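Local atomic coordinates of protein TASOR (Homo sapiens, PDB entry 6TL1), a protein that helps maintain epigenetic silencing at H3K9me3-rich loci as a component of the HUSH complex, which promotes recruitment of SETDB1 and MORC2, this chain being TASOR's pseudo-PARP domain. Residues 40-45 with 202-207; 51-56 with 195-200; 97-102 with 177-182; 124-129 with 206-211. One frame throughout, in Å; residues are numbered along the deposited sequence.

Contact 1: 40-45 with 202-207; sequences CLVHNE and YAVVSF
C40 and V204 form a hydrogen-bonded pair where strand 34-42 runs antiparallel to strand 199-209. L41 and A203 make the non-hydrogen-bonded pair next to it. In the backbone, C40 N donates to V204 O at 2.7 Å, and V204 N donates back to C40 O at 2.8 Å. The third rung is less regular. V42 N reaches Y202 O at 2.9 Å, but it stands 51° out of the carbonyl plane. A water also donates to Y202 O at 2.6 Å, so two donors hold this oxygen. The same water donates to V42 O and bridges the strands where they begin to part. Y202 and A203 both face I131 of strand 126-134, which is a classic beta bulge.

The apolar contacts fall on both sides of the sheet. On the side of L41 and A203, L41 CD2 sits over one face of the Y202 ring, toward its rim, in a CH-pi contact 4.3 Å from the centroid. These two side chains run side by side in the same direction. L41 CD2 also meets A203 CB at 4.1 Å. On the side of C40 and V204, V42 CG2 touches V204 CG2 at 3.7 Å.

Helix 12-22 packs on Y202, A203 and V205, and helix 82-88 covers V42 and V204. Strand 4-6 flanks strand 34-42, and strand 126-134 flanks strand 199-209.

Contact 2: 51-56 with 195-200; sequences FTEKRR and RPRHVC
R197 NH1 is gripped by two carboxylates, E186 and E57, and the aliphatic chain of K54 passes close beside it. K54 CD lies 3.6 Å from R197 NH1, and the two side chains cross at about a right angle. K54 CB is over one face of the R197 guanidinium. K54 NZ forms its own salt bridge to E186, so both cations gather round one acidic group. E53 runs alongside R197, with E53 CG 4.0 Å from R197 NH2.

The contact joins helix 45-60 to the loop that leads into strand 199-209, the central strand of the five-stranded antiparallel sheet of this pseudo-PARP domain. Here the helix rests on the start of the strand through F51. With CG anti to the backbone N (chi1 -174°), the ring reaches C200 and the carbonyl of H198. F51 CD2 meets C200 CB at 3.6 Å, and F51 CE2 meets H198 O at 3.5 Å. F51 CA also approaches R197 O at 3.4 Å, as a CA-H...O contact.

K54 CG packs on H198 CB at 3.9 Å, the two side chains lying alongside and pointing the same way. H198 NE2 bonds to the carbonyl of E158, while H198 ND1 is buried with no partner in the model.

Contact 3: 97-102 with 177-182; sequences ITILGS and YELTQY
I97 CD1 touches two side chains of 177-182. It lies 3.7 Å from Y177 CE2 and 3.6 Å from Q181 OE1. I99 covers the end of the short helix. Its CG2 reaches E178 O at 3.4 Å, and its CD1 meets L179 CD2 at 3.5 Å. That methyl pair is tighter than usual, and the two side chains cross at about a right angle. L100 CD1 lies farther along, 3.7 Å from Q181 O. No hydrogen bond joins the two segments, so the contact depends on these branched side chains.

The next shell fixes the partners. Q181 NE2 donates to Y177 O at 3.0 Å. The oxygen lies near the plane of the Q181 amide, while the nitrogen stands 39° out of the plane of the carbonyl. The Q181 chain bends at chi2 (-77°), which folds the amide back to the helix end and lays CD over one face of the Y177 ring. Q181 NE2 also bonds to S110 OG.

Within 97-102, T98 to G101 form a type I beta turn, closed by G101 N to T98 O at 3.2 Å. The hydroxyl of Y108 bonds to both L100 N and G101 O. The arrangement is a loop packed over a helix-to-strand junction, where helix 176-179 passes into strand 181-184 of the four-stranded mixed sheet.

Contact 4: 124-129 with 206-211; sequences GAMGDV and SFTYKD
A G1 beta bulge, in which G124 and A125 both face Y209, lies at one end of the antiparallel pairing of strands 126-134 and 199-209. Y209 N donates to A125 O at 2.8 Å. G124 N also points to Y209 O, but the distance is too short to be trusted. Beyond the bulge the register is regular: M126 pairs with T208, G127 with F207, and D128 with S206. G127 and F207 exchange two backbone bonds, 3.1 Å from G127 N to F207 O and 2.9 Å from F207 N to G127 O.

On the side of M126 and T208, M126 CE touches T208 CG2 at 4.1 Å, and T208 OG1 bonds to R37 NE. S206 OG approaches D128 OD1, though the modelled length is doubtfully short. S206 OG also bonds to R38 NE.

The F207 ring folds across the neighbouring strand. Its CG lies between the backbone N and the carbonyl carbon (chi1 70°), and this lays one face of the ring against G127. G127 CA makes a CH-pi contact over that face, 4.0 Å from the centroid. V129 CG2 meets the ring edge, 3.6 Å from F207 CE2. F34 meets the same ring edge-to-face. Because G127 has no side chain, the ring can lie directly on its backbone, and the pair is held by two backbone bonds and a CH-pi contact together.

How the contacts relate
Strand 199-209 ties contacts 1, 2 and 4 together. Contact 2 lies at its start, contact 1 follows, and contact 4 lies at its end, with centres about 30 Å apart between contacts 2 and 4. Contact 1 joins the strand to 34-42 and contact 4 joins it to 126-134, its two neighbours in the five-stranded sheet. These two contacts share S206 and F207, and V129 N probably bonds to V205 O at 2.8 Å. Contact 3 lies at the mixed sheet, through strand 181-184, and touches none of the rest; its nearest atoms are about 7 Å from contact 2. The side chain of its E178 is about 4 Å from a glycerol, probably from the crystallisation liquor.

Contact 1: 40-45 with 202-207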
loop_
_atom_site.group_PDB
_atom_site.type_symbol
_atom_site.label_atom_id
_atom_site.label_comp_id
_atom_site.label_asym_id
_atom_site.label_seq_id
_atom_site.Cartn_x
_atom_site.Cartn_y
_atom_site.Cartn_z
ATOM N N CYS A 40 8.219 -13.709 3.178
ATOM C CA CYS A 40 9.503 -13.427 2.551
ATOM C C CYS A 40 9.807 -11.941 2.615
ATOM O O CYS A 40 8.905 -11.112 2.473
ATOM C CB CYS A 40 9.518 -13.835 1.069
ATOM S SG CYS A 40 9.173 -15.550 0.724
ATOM N N LEU A 41 11.079 -11.601 2.805
ATOM C CA LEU A 41 11.496 -10.232 2.549
ATOM C C LEU A 41 11.816 -10.086 1.068
ATOM O O LEU A 41 12.213 -11.045 0.399
ATOM C CB LEU A 41 12.706 -9.834 3.402
ATOM C CG LEU A 41 12.381 -9.620 4.877
ATOM C CD1 LEU A 41 13.621 -9.614 5.746
ATOM C CD2 LEU A 41 11.597 -8.321 5.043
ATOM N N VAL A 42 11.589 -8.892 0.540
ATOM C CA VAL A 42 11.839 -8.622 -0.865
ATOM C C VAL A 42 13.123 -7.806 -0.967
ATOM O O VAL A 42 13.311 -6.826 -0.235
ATOM C CB VAL A 42 10.648 -7.899 -1.515
ATOM C CG1 VAL A 42 10.941 -7.612 -2.977
ATOM C CG2 VAL A 42 9.380 -8.745 -1.374
ATOM N N HIS A 43 14.014 -8.215 -1.863
ATOM C CA HIS A 43 15.267 -7.489 -2.067
ATOM C C HIS A 43 15.354 -7.185 -3.556
ATOM O O HIS A 43 15.912 -7.962 -4.332
ATOM C CB HIS A 43 16.480 -8.279 -1.542
ATOM C CG HIS A 43 16.326 -8.723 -0.116
ATOM N ND1 HIS A 43 16.492 -7.860 0.939
ATOM C CD2 HIS A 43 16.102 -9.947 0.422
ATOM C CE1 HIS A 43 16.309 -8.518 2.077
ATOM N NE2 HIS A 43 16.082 -9.782 1.790
ATOM N N ASN A 44 14.837 -6.022 -3.945
ATOM C CA ASN A 44 14.869 -5.617 -5.345
ATOM C C ASN A 44 15.734 -4.361 -5.367
ATOM O O ASN A 44 15.262 -3.265 -5.045
ATOM C CB ASN A 44 13.449 -5.386 -5.909
ATOM C CG ASN A 44 13.465 -4.905 -7.376
ATOM O OD1 ASN A 44 14.387 -4.209 -7.800
ATOM N ND2 ASN A 44 12.499 -5.361 -8.168
ATOM N N GLU A 45 17.012 -4.554 -5.708
ATOM C CA GLU A 45 17.987 -3.469 -5.636
ATOM C C GLU A 45 17.602 -2.298 -6.534
ATOM O O GLU A 45 17.784 -1.134 -6.157
ATOM C CB GLU A 45 19.380 -3.996 -5.988
ATOM C CG GLU A 45 19.418 -4.954 -7.169
ATOM C CD GLU A 45 19.914 -4.296 -8.447
ATOM O OE1 GLU A 45 19.915 -4.965 -9.504
ATOM O OE2 GLU A 45 20.304 -3.108 -8.397
ATOM N N TYR A 202 8.466 -4.519 0.008
ATOM C CA TYR A 202 9.296 -4.801 1.172
ATOM C C TYR A 202 9.177 -6.235 1.669
ATOM O O TYR A 202 10.191 -6.848 2.022
ATOM C CB TYR A 202 8.905 -3.817 2.297
ATOM C CG TYR A 202 9.590 -4.058 3.617
ATOM C CD1 TYR A 202 10.877 -3.580 3.844
ATOM C CD2 TYR A 202 8.939 -4.735 4.651
ATOM C CE1 TYR A 202 11.513 -3.795 5.051
ATOM C CE2 TYR A 202 9.571 -4.961 5.856
ATOM C CZ TYR A 202 10.844 -4.482 6.058
ATOM O OH TYR A 202 11.470 -4.699 7.269
ATOM N N ALA A 203 7.968 -6.802 1.686
ATOM C CA ALA A 203 7.781 -8.162 2.174
ATOM C C ALA A 203 6.518 -8.741 1.560
ATOM O O ALA A 203 5.642 -8.011 1.095
ATOM C CB ALA A 203 7.691 -8.204 3.709
ATOM N N VAL A 204 6.436 -10.072 1.571
ATOM C CA VAL A 204 5.260 -10.807 1.117
ATOM C C VAL A 204 4.911 -11.850 2.169
ATOM O O VAL A 204 5.797 -12.550 2.673
ATOM C CB VAL A 204 5.488 -11.484 -0.247
ATOM C CG1 VAL A 204 4.187 -12.060 -0.775
ATOM C CG2 VAL A 204 6.082 -10.488 -1.245
ATOM N N VAL A 205 3.627 -11.944 2.503
ATOM C CA VAL A 205 3.123 -12.963 3.412
ATOM C C VAL A 205 1.966 -13.675 2.735
ATOM O O VAL A 205 1.250 -13.103 1.906
ATOM C CB VAL A 205 2.650 -12.365 4.748
ATOM C CG1 VAL A 205 3.811 -11.747 5.507
ATOM C CG2 VAL A 205 1.544 -11.345 4.495
ATOM N N SER A 206 1.798 -14.940 3.082
ATOM C CA SER A 206 0.626 -15.712 2.708
ATOM C C SER A 206 -0.211 -15.918 3.965
ATOM O O SER A 206 0.332 -16.184 5.039
ATOM C CB SER A 206 1.027 -17.051 2.094
ATOM O OG SER A 206 1.601 -16.866 0.811
ATOM N N PHE A 207 -1.528 -15.777 3.847
ATOM C CA PHE A 207 -2.403 -15.922 5.000
ATOM C C PHE A 207 -3.501 -16.939 4.720
ATOM O O PHE A 207 -3.851 -17.221 3.573
ATOM C CB PHE A 207 -3.056 -14.583 5.409
ATOM C CG PHE A 207 -4.095 -14.067 4.428
ATOM C CD1 PHE A 207 -5.397 -14.536 4.455
ATOM C CD2 PHE A 207 -3.770 -13.081 3.516
ATOM C CE1 PHE A 207 -6.345 -14.059 3.559
ATOM C CE2 PHE A 207 -4.712 -12.594 2.628
ATOM C CZ PHE A 207 -6.002 -13.085 2.649
HETATM O O HOH W 1 12.623 -5.904 2.080
#

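Contact 2: 51-56 with 195-200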
loop_
_atom_site.group_PDB
_atom_site.type_symbol
_atom_site.label_atom_id
_atom_site.label_comp_id
_atom_site.label_asym_id
_atom_site.label_seq_id
_atom_site.Cartn_x
_atom_site.Cartn_y
_atom_site.Cartn_z
ATOM N N PHE A 51 13.739 4.236 -4.794
ATOM C CA PHE A 51 13.109 4.726 -3.570
ATOM C C PHE A 51 14.064 5.651 -2.827
ATOM O O PHE A 51 13.699 6.769 -2.433
ATOM C CB PHE A 51 12.692 3.530 -2.697
ATOM C CG PHE A 51 11.900 3.893 -1.465
ATOM C CD1 PHE A 51 12.545 4.204 -0.277
ATOM C CD2 PHE A 51 10.505 3.869 -1.480
ATOM C CE1 PHE A 51 11.820 4.522 0.861
ATOM C CE2 PHE A 51 9.778 4.187 -0.341
ATOM C CZ PHE A 51 10.436 4.506 0.827
ATOM N N THR A 52 15.314 5.213 -2.663
ATOM C CA THR A 52 16.305 6.035 -1.977
ATOM C C THR A 52 16.575 7.323 -2.740
ATOM O O THR A 52 16.666 8.400 -2.141
ATOM C CB THR A 52 17.603 5.250 -1.812
ATOM O OG1 THR A 52 17.441 4.239 -0.809
ATOM C CG2 THR A 52 18.755 6.179 -1.446
ATOM N N GLU A 53 16.686 7.234 -4.067
ATOM C CA GLU A 53 16.873 8.434 -4.877
ATOM C C GLU A 53 15.696 9.391 -4.713
ATOM O O GLU A 53 15.886 10.599 -4.526
ATOM C CB GLU A 53 17.045 8.030 -6.343
ATOM C CG GLU A 53 17.080 9.169 -7.340
ATOM C CD GLU A 53 18.207 10.151 -7.096
ATOM O OE1 GLU A 53 17.972 11.368 -7.252
ATOM O OE2 GLU A 53 19.320 9.711 -6.736
ATOM N N LYS A 54 14.471 8.863 -4.752
ATOM C CA LYS A 54 13.289 9.710 -4.612
ATOM C C LYS A 54 13.263 10.394 -3.257
ATOM O O LYS A 54 12.954 11.585 -3.160
ATOM C CB LYS A 54 12.017 8.877 -4.798
ATOM C CG LYS A 54 10.716 9.626 -4.499
ATOM C CD LYS A 54 10.467 10.699 -5.556
ATOM C CE LYS A 54 9.117 11.389 -5.321
ATOM N NZ LYS A 54 8.827 12.461 -6.324
ATOM N N ARG A 55 13.637 9.672 -2.201
ATOM C CA ARG A 55 13.661 10.295 -0.884
ATOM C C ARG A 55 14.629 11.463 -0.827
ATOM O O ARG A 55 14.342 12.475 -0.183
ATOM C CB ARG A 55 14.015 9.286 0.209
ATOM C CG ARG A 55 13.811 9.928 1.564
ATOM C CD ARG A 55 14.709 9.398 2.624
ATOM N NE ARG A 55 14.351 8.039 2.991
ATOM C CZ ARG A 55 15.136 6.984 2.800
ATOM N NH1 ARG A 55 16.336 7.132 2.249
ATOM N NH2 ARG A 55 14.725 5.778 3.171
ATOM N N ARG A 56 15.798 11.345 -1.466
ATOM C CA ARG A 56 16.718 12.471 -1.408
ATOM C C ARG A 56 16.237 13.626 -2.279
ATOM O O ARG A 56 16.531 14.790 -1.980
ATOM C CB ARG A 56 18.132 12.048 -1.810
ATOM C CG ARG A 56 18.787 11.042 -0.857
ATOM C CD ARG A 56 20.225 10.796 -1.254
ATOM N NE ARG A 56 21.078 11.830 -0.702
ATOM C CZ ARG A 56 22.382 11.903 -0.911
ATOM N NH1 ARG A 56 23.086 12.878 -0.358
ATOM N NH2 ARG A 56 22.981 10.997 -1.676
ATOM N N ARG A 195 5.180 4.175 -12.839
ATOM C CA ARG A 195 5.537 3.562 -11.566
ATOM C C ARG A 195 6.060 4.638 -10.616
ATOM O O ARG A 195 7.190 5.116 -10.782
ATOM C CB ARG A 195 6.580 2.460 -11.745
ATOM C CG ARG A 195 7.016 1.850 -10.407
ATOM C CD ARG A 195 8.022 0.737 -10.577
ATOM N NE ARG A 195 9.153 1.144 -11.395
ATOM C CZ ARG A 195 10.171 1.880 -10.954
ATOM N NH1 ARG A 195 10.203 2.320 -9.700
ATOM N NH2 ARG A 195 11.163 2.196 -11.780
ATOM N N PRO A 196 5.266 5.041 -9.623
ATOM C CA PRO A 196 5.776 5.989 -8.625
ATOM C C PRO A 196 6.912 5.352 -7.852
ATOM O O PRO A 196 6.842 4.178 -7.490
ATOM C CB PRO A 196 4.561 6.244 -7.720
ATOM C CG PRO A 196 3.371 5.855 -8.555
ATOM C CD PRO A 196 3.861 4.684 -9.373
ATOM N N ARG A 197 7.971 6.124 -7.611
ATOM C CA ARG A 197 9.162 5.552 -6.996
ATOM C C ARG A 197 9.166 5.600 -5.472
ATOM O O ARG A 197 10.015 4.931 -4.858
ATOM C CB ARG A 197 10.441 6.231 -7.505
ATOM C CG ARG A 197 10.570 6.420 -9.019
ATOM C CD ARG A 197 11.733 7.373 -9.339
ATOM N NE ARG A 197 11.391 8.757 -9.090
ATOM C CZ ARG A 197 12.283 9.738 -9.038
ATOM N NH1 ARG A 197 11.892 10.985 -8.812
ATOM N NH2 ARG A 197 13.577 9.472 -9.145
ATOM N N HIS A 198 8.240 6.330 -4.845
ATOM C CA HIS A 198 8.150 6.357 -3.390
ATOM C C HIS A 198 7.243 5.250 -2.847
ATOM O O HIS A 198 6.778 5.328 -1.708
ATOM C CB HIS A 198 7.721 7.750 -2.897
ATOM C CG HIS A 198 6.531 8.334 -3.595
ATOM N ND1 HIS A 198 6.431 8.427 -4.968
ATOM C CD2 HIS A 198 5.408 8.916 -3.100
ATOM C CE1 HIS A 198 5.287 9.004 -5.289
ATOM N NE2 HIS A 198 4.642 9.305 -4.175
ATOM N N VAL A 199 7.033 4.209 -3.642
ATOM C CA VAL A 199 6.385 2.963 -3.272
ATOM C C VAL A 199 7.340 1.837 -3.638
ATOM O O VAL A 199 7.800 1.763 -4.783
ATOM C CB VAL A 199 5.047 2.790 -4.011
ATOM C CG1 VAL A 199 4.512 1.398 -3.813
ATOM C CG2 VAL A 199 4.040 3.871 -3.551
ATOM N N CYS A 200 7.667 0.979 -2.664
ATOM C CA CYS A 200 8.652 -0.079 -2.897
ATOM C C CYS A 200 8.251 -1.363 -2.179
ATOM O O CYS A 200 7.997 -1.333 -0.962
ATOM C CB CYS A 200 10.040 0.376 -2.431
ATOM S SG CYS A 200 11.368 -0.760 -2.862
#

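Contact 3: 97-102 with 177-182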
loop_
_atom_site.group_PDB
_atom_site.type_symbol
_atom_site.label_atom_id
_atom_site.label_comp_id
_atom_site.label_asym_id
_atom_site.label_seq_id
_atom_site.Cartn_x
_atom_site.Cartn_y
_atom_site.Cartn_z
ATOM N N ILE A 97 -10.220 1.002 -8.365
ATOM C CA ILE A 97 -10.723 2.071 -7.515
ATOM C C ILE A 97 -10.605 3.405 -8.236
ATOM O O ILE A 97 -9.626 3.662 -8.956
ATOM C CB ILE A 97 -9.941 2.067 -6.192
ATOM C CG1 ILE A 97 -10.016 0.681 -5.543
ATOM C CG2 ILE A 97 -10.458 3.131 -5.241
ATOM C CD1 ILE A 97 -9.094 0.540 -4.351
ATOM N N THR A 98 -11.609 4.271 -8.053
ATOM C CA THR A 98 -11.642 5.584 -8.691
ATOM C C THR A 98 -11.798 6.733 -7.705
ATOM O O THR A 98 -11.724 7.897 -8.112
ATOM C CB THR A 98 -12.791 5.644 -9.708
ATOM O OG1 THR A 98 -14.023 5.382 -9.036
ATOM C CG2 THR A 98 -12.608 4.596 -10.797
ATOM N N ILE A 99 -11.964 6.437 -6.417
ATOM C CA ILE A 99 -12.436 7.419 -5.448
ATOM C C ILE A 99 -11.459 8.576 -5.250
ATOM O O ILE A 99 -11.883 9.707 -4.984
ATOM C CB ILE A 99 -12.750 6.679 -4.128
ATOM C CG1 ILE A 99 -13.582 7.535 -3.192
ATOM C CG2 ILE A 99 -11.489 6.207 -3.431
ATOM C CD1 ILE A 99 -13.922 6.776 -1.934
ATOM N N LEU A 100 -10.149 8.330 -5.359
ATOM C CA LEU A 100 -9.139 9.362 -5.135
ATOM C C LEU A 100 -8.503 9.851 -6.432
ATOM O O LEU A 100 -7.548 10.639 -6.393
ATOM C CB LEU A 100 -8.045 8.843 -4.199
ATOM C CG LEU A 100 -8.441 8.415 -2.785
ATOM C CD1 LEU A 100 -7.207 7.990 -2.005
ATOM C CD2 LEU A 100 -9.229 9.515 -2.042
ATOM N N GLY A 101 -8.995 9.398 -7.575
ATOM C CA GLY A 101 -8.418 9.779 -8.849
ATOM C C GLY A 101 -8.344 8.566 -9.741
ATOM O O GLY A 101 -8.487 7.436 -9.256
ATOM N N SER A 102 -8.094 8.778 -11.030
ATOM C CA SER A 102 -8.137 7.683 -11.987
ATOM C C SER A 102 -7.050 6.661 -11.671
ATOM O O SER A 102 -5.899 7.048 -11.406
ATOM C CB SER A 102 -7.966 8.194 -13.420
ATOM O OG SER A 102 -7.901 7.115 -14.352
ATOM N N TYR A 177 -13.313 0.042 2.500
ATOM C CA TYR A 177 -12.148 -0.360 1.730
ATOM C C TYR A 177 -11.638 0.780 0.846
ATOM O O TYR A 177 -10.448 1.109 0.870
ATOM C CB TYR A 177 -12.499 -1.595 0.909
ATOM C CG TYR A 177 -11.456 -1.949 -0.105
ATOM C CD1 TYR A 177 -10.207 -2.383 0.293
ATOM C CD2 TYR A 177 -11.721 -1.850 -1.469
ATOM C CE1 TYR A 177 -9.243 -2.712 -0.633
ATOM C CE2 TYR A 177 -10.760 -2.177 -2.406
ATOM C CZ TYR A 177 -9.522 -2.608 -1.977
ATOM O OH TYR A 177 -8.543 -2.936 -2.888
ATOM N N GLU A 178 -12.526 1.386 0.045
ATOM C CA GLU A 178 -12.121 2.472 -0.850
ATOM C C GLU A 178 -11.758 3.746 -0.093
ATOM O O GLU A 178 -10.895 4.509 -0.549
ATOM C CB GLU A 178 -13.225 2.747 -1.874
ATOM C CG GLU A 178 -13.461 1.572 -2.804
ATOM C CD GLU A 178 -14.506 0.584 -2.268
ATOM O OE1 GLU A 178 -14.705 0.518 -1.033
ATOM O OE2 GLU A 178 -15.086 -0.163 -3.086
ATOM N N LEU A 179 -12.415 4.020 1.036
ATOM C CA LEU A 179 -12.120 5.258 1.747
ATOM C C LEU A 179 -10.826 5.192 2.556
ATOM O O LEU A 179 -10.341 6.243 2.992
ATOM C CB LEU A 179 -13.283 5.623 2.676
ATOM C CG LEU A 179 -14.583 6.104 2.024
ATOM C CD1 LEU A 179 -15.725 6.078 3.045
ATOM C CD2 LEU A 179 -14.417 7.517 1.442
ATOM N N THR A 180 -10.255 4.003 2.778
ATOM C CA THR A 180 -9.015 3.864 3.535
ATOM C C THR A 180 -7.835 3.518 2.630
ATOM O O THR A 180 -6.945 2.756 3.019
ATOM C CB THR A 180 -9.161 2.822 4.644
ATOM O OG1 THR A 180 -9.504 1.563 4.065
ATOM C CG2 THR A 180 -10.256 3.250 5.644
ATOM N N GLN A 181 -7.842 4.032 1.407
ATOM C CA GLN A 181 -6.751 3.809 0.475
ATOM C C GLN A 181 -5.761 4.959 0.504
ATOM O O GLN A 181 -6.074 6.083 0.910
ATOM C CB GLN A 181 -7.270 3.638 -0.955
ATOM C CG GLN A 181 -8.204 2.486 -1.114
ATOM C CD GLN A 181 -7.460 1.175 -1.147
ATOM O OE1 GLN A 181 -6.531 0.987 -1.935
ATOM N NE2 GLN A 181 -7.832 0.270 -0.239
ATOM N N TYR A 182 -4.545 4.644 0.079
ATOM C CA TYR A 182 -3.536 5.619 -0.304
ATOM C C TYR A 182 -3.445 5.620 -1.826
ATOM O O TYR A 182 -3.512 4.561 -2.453
ATOM C CB TYR A 182 -2.172 5.265 0.286
ATOM C CG TYR A 182 -2.055 5.378 1.793
ATOM C CD1 TYR A 182 -2.566 6.468 2.473
ATOM C CD2 TYR A 182 -1.424 4.381 2.533
ATOM C CE1 TYR A 182 -2.463 6.570 3.850
ATOM C CE2 TYR A 182 -1.304 4.478 3.918
ATOM C CZ TYR A 182 -1.833 5.573 4.568
ATOM O OH TYR A 182 -1.731 5.686 5.935
#

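Contact 4: 124-129 with 206-211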
loop_
_atom_site.group_PDB
_atom_site.type_symbol
_atom_site.label_atom_id
_atom_site.label_comp_id
_atom_site.label_asym_id
_atom_site.label_seq_id
_atom_site.Cartn_x
_atom_site.Cartn_y
_atom_site.Cartn_z
ATOM N N GLY A 124 -11.864 -19.508 5.641
ATOM C CA GLY A 124 -11.009 -20.432 4.931
ATOM C C GLY A 124 -10.320 -19.847 3.721
ATOM O O GLY A 124 -9.624 -20.584 3.013
ATOM N N ALA A 125 -10.496 -18.555 3.456
ATOM C CA ALA A 125 -9.833 -17.922 2.328
ATOM C C ALA A 125 -8.323 -17.949 2.503
ATOM O O ALA A 125 -7.799 -17.864 3.619
ATOM C CB ALA A 125 -10.291 -16.475 2.181
ATOM N N MET A 126 -7.622 -18.048 1.377
ATOM C CA MET A 126 -6.172 -17.997 1.341
ATOM C C MET A 126 -5.747 -16.874 0.406
ATOM O O MET A 126 -6.384 -16.642 -0.626
ATOM C CB MET A 126 -5.613 -19.345 0.878
ATOM C CG MET A 126 -4.172 -19.317 0.429
ATOM S SD MET A 126 -3.419 -20.969 0.344
ATOM C CE MET A 126 -4.496 -21.988 1.289
ATOM N N GLY A 127 -4.650 -16.200 0.750
ATOM C CA GLY A 127 -4.225 -15.052 -0.029
ATOM C C GLY A 127 -2.765 -14.729 0.189
ATOM O O GLY A 127 -2.111 -15.241 1.105
ATOM N N ASP A 128 -2.267 -13.851 -0.679
ATOM C CA ASP A 128 -0.918 -13.312 -0.609
ATOM C C ASP A 128 -1.012 -11.805 -0.458
ATOM O O ASP A 128 -1.733 -11.152 -1.216
ATOM C CB ASP A 128 -0.132 -13.644 -1.885
ATOM C CG ASP A 128 0.087 -15.126 -2.065
ATOM O OD1 ASP A 128 0.499 -15.791 -1.091
ATOM O OD2 ASP A 128 -0.173 -15.627 -3.183
ATOM N N VAL A 129 -0.288 -11.248 0.509
ATOM C CA VAL A 129 -0.298 -9.811 0.754
ATOM C C VAL A 129 1.125 -9.297 0.588
ATOM O O VAL A 129 2.048 -9.794 1.248
ATOM C CB VAL A 129 -0.847 -9.471 2.149
ATOM C CG1 VAL A 129 -0.835 -7.976 2.371
ATOM C CG2 VAL A 129 -2.257 -10.032 2.311
ATOM N N SER A 206 1.798 -14.940 3.082
ATOM C CA SER A 206 0.626 -15.712 2.708
ATOM C C SER A 206 -0.211 -15.918 3.965
ATOM O O SER A 206 0.332 -16.184 5.039
ATOM C CB SER A 206 1.027 -17.051 2.094
ATOM O OG SER A 206 1.601 -16.866 0.811
ATOM N N PHE A 207 -1.528 -15.777 3.847
ATOM C CA PHE A 207 -2.403 -15.922 5.000
ATOM C C PHE A 207 -3.501 -16.939 4.720
ATOM O O PHE A 207 -3.851 -17.221 3.573
ATOM C CB PHE A 207 -3.056 -14.583 5.409
ATOM C CG PHE A 207 -4.095 -14.067 4.428
ATOM C CD1 PHE A 207 -5.397 -14.536 4.455
ATOM C CD2 PHE A 207 -3.770 -13.081 3.516
ATOM C CE1 PHE A 207 -6.345 -14.059 3.559
ATOM C CE2 PHE A 207 -4.712 -12.594 2.628
ATOM C CZ PHE A 207 -6.002 -13.085 2.649
ATOM N N THR A 208 -4.066 -17.465 5.795
ATOM C CA THR A 208 -5.383 -18.070 5.734
ATOM C C THR A 208 -6.283 -17.283 6.670
ATOM O O THR A 208 -5.814 -16.690 7.648
ATOM C CB THR A 208 -5.380 -19.558 6.104
ATOM O OG1 THR A 208 -4.758 -19.748 7.382
ATOM C CG2 THR A 208 -4.626 -20.349 5.047
ATOM N N TYR A 209 -7.561 -17.217 6.318
ATOM C CA TYR A 209 -8.546 -16.433 7.047
ATOM C C TYR A 209 -9.640 -17.347 7.603
ATOM O O TYR A 209 -10.212 -18.157 6.865
ATOM C CB TYR A 209 -9.125 -15.332 6.138
ATOM C CG TYR A 209 -10.155 -14.450 6.806
ATOM C CD1 TYR A 209 -9.770 -13.361 7.587
ATOM C CD2 TYR A 209 -11.507 -14.684 6.635
ATOM C CE1 TYR A 209 -10.719 -12.550 8.195
ATOM C CE2 TYR A 209 -12.453 -13.880 7.239
ATOM C CZ TYR A 209 -12.050 -12.818 8.016
ATOM O OH TYR A 209 -12.995 -12.023 8.613
ATOM N N LYS A 210 -9.916 -17.200 8.906
ATOM C CA LYS A 210 -10.982 -17.832 9.695
ATOM C C LYS A 210 -11.760 -16.706 10.369
ATOM O O LYS A 210 -11.168 -15.944 11.137
ATOM C CB LYS A 210 -10.401 -18.725 10.827
ATOM C CG LYS A 210 -9.784 -20.158 10.638
ATOM C CD LYS A 210 -10.852 -21.244 10.236
ATOM C CE LYS A 210 -10.368 -22.765 10.230
ATOM N NZ LYS A 210 -9.059 -22.988 9.477
ATOM N N ASP A 211 -13.064 -16.572 10.119
ATOM C CA ASP A 211 -13.770 -15.459 10.798
ATOM C C ASP A 211 -14.069 -15.720 12.289
ATOM O O ASP A 211 -13.799 -16.793 12.832
ATOM C CB ASP A 211 -15.089 -15.100 10.104
ATOM C CG ASP A 211 -15.973 -16.300 9.876
ATOM O OD1 ASP A 211 -17.205 -16.133 9.767
ATOM O OD2 ASP A 211 -15.420 -17.416 9.798
#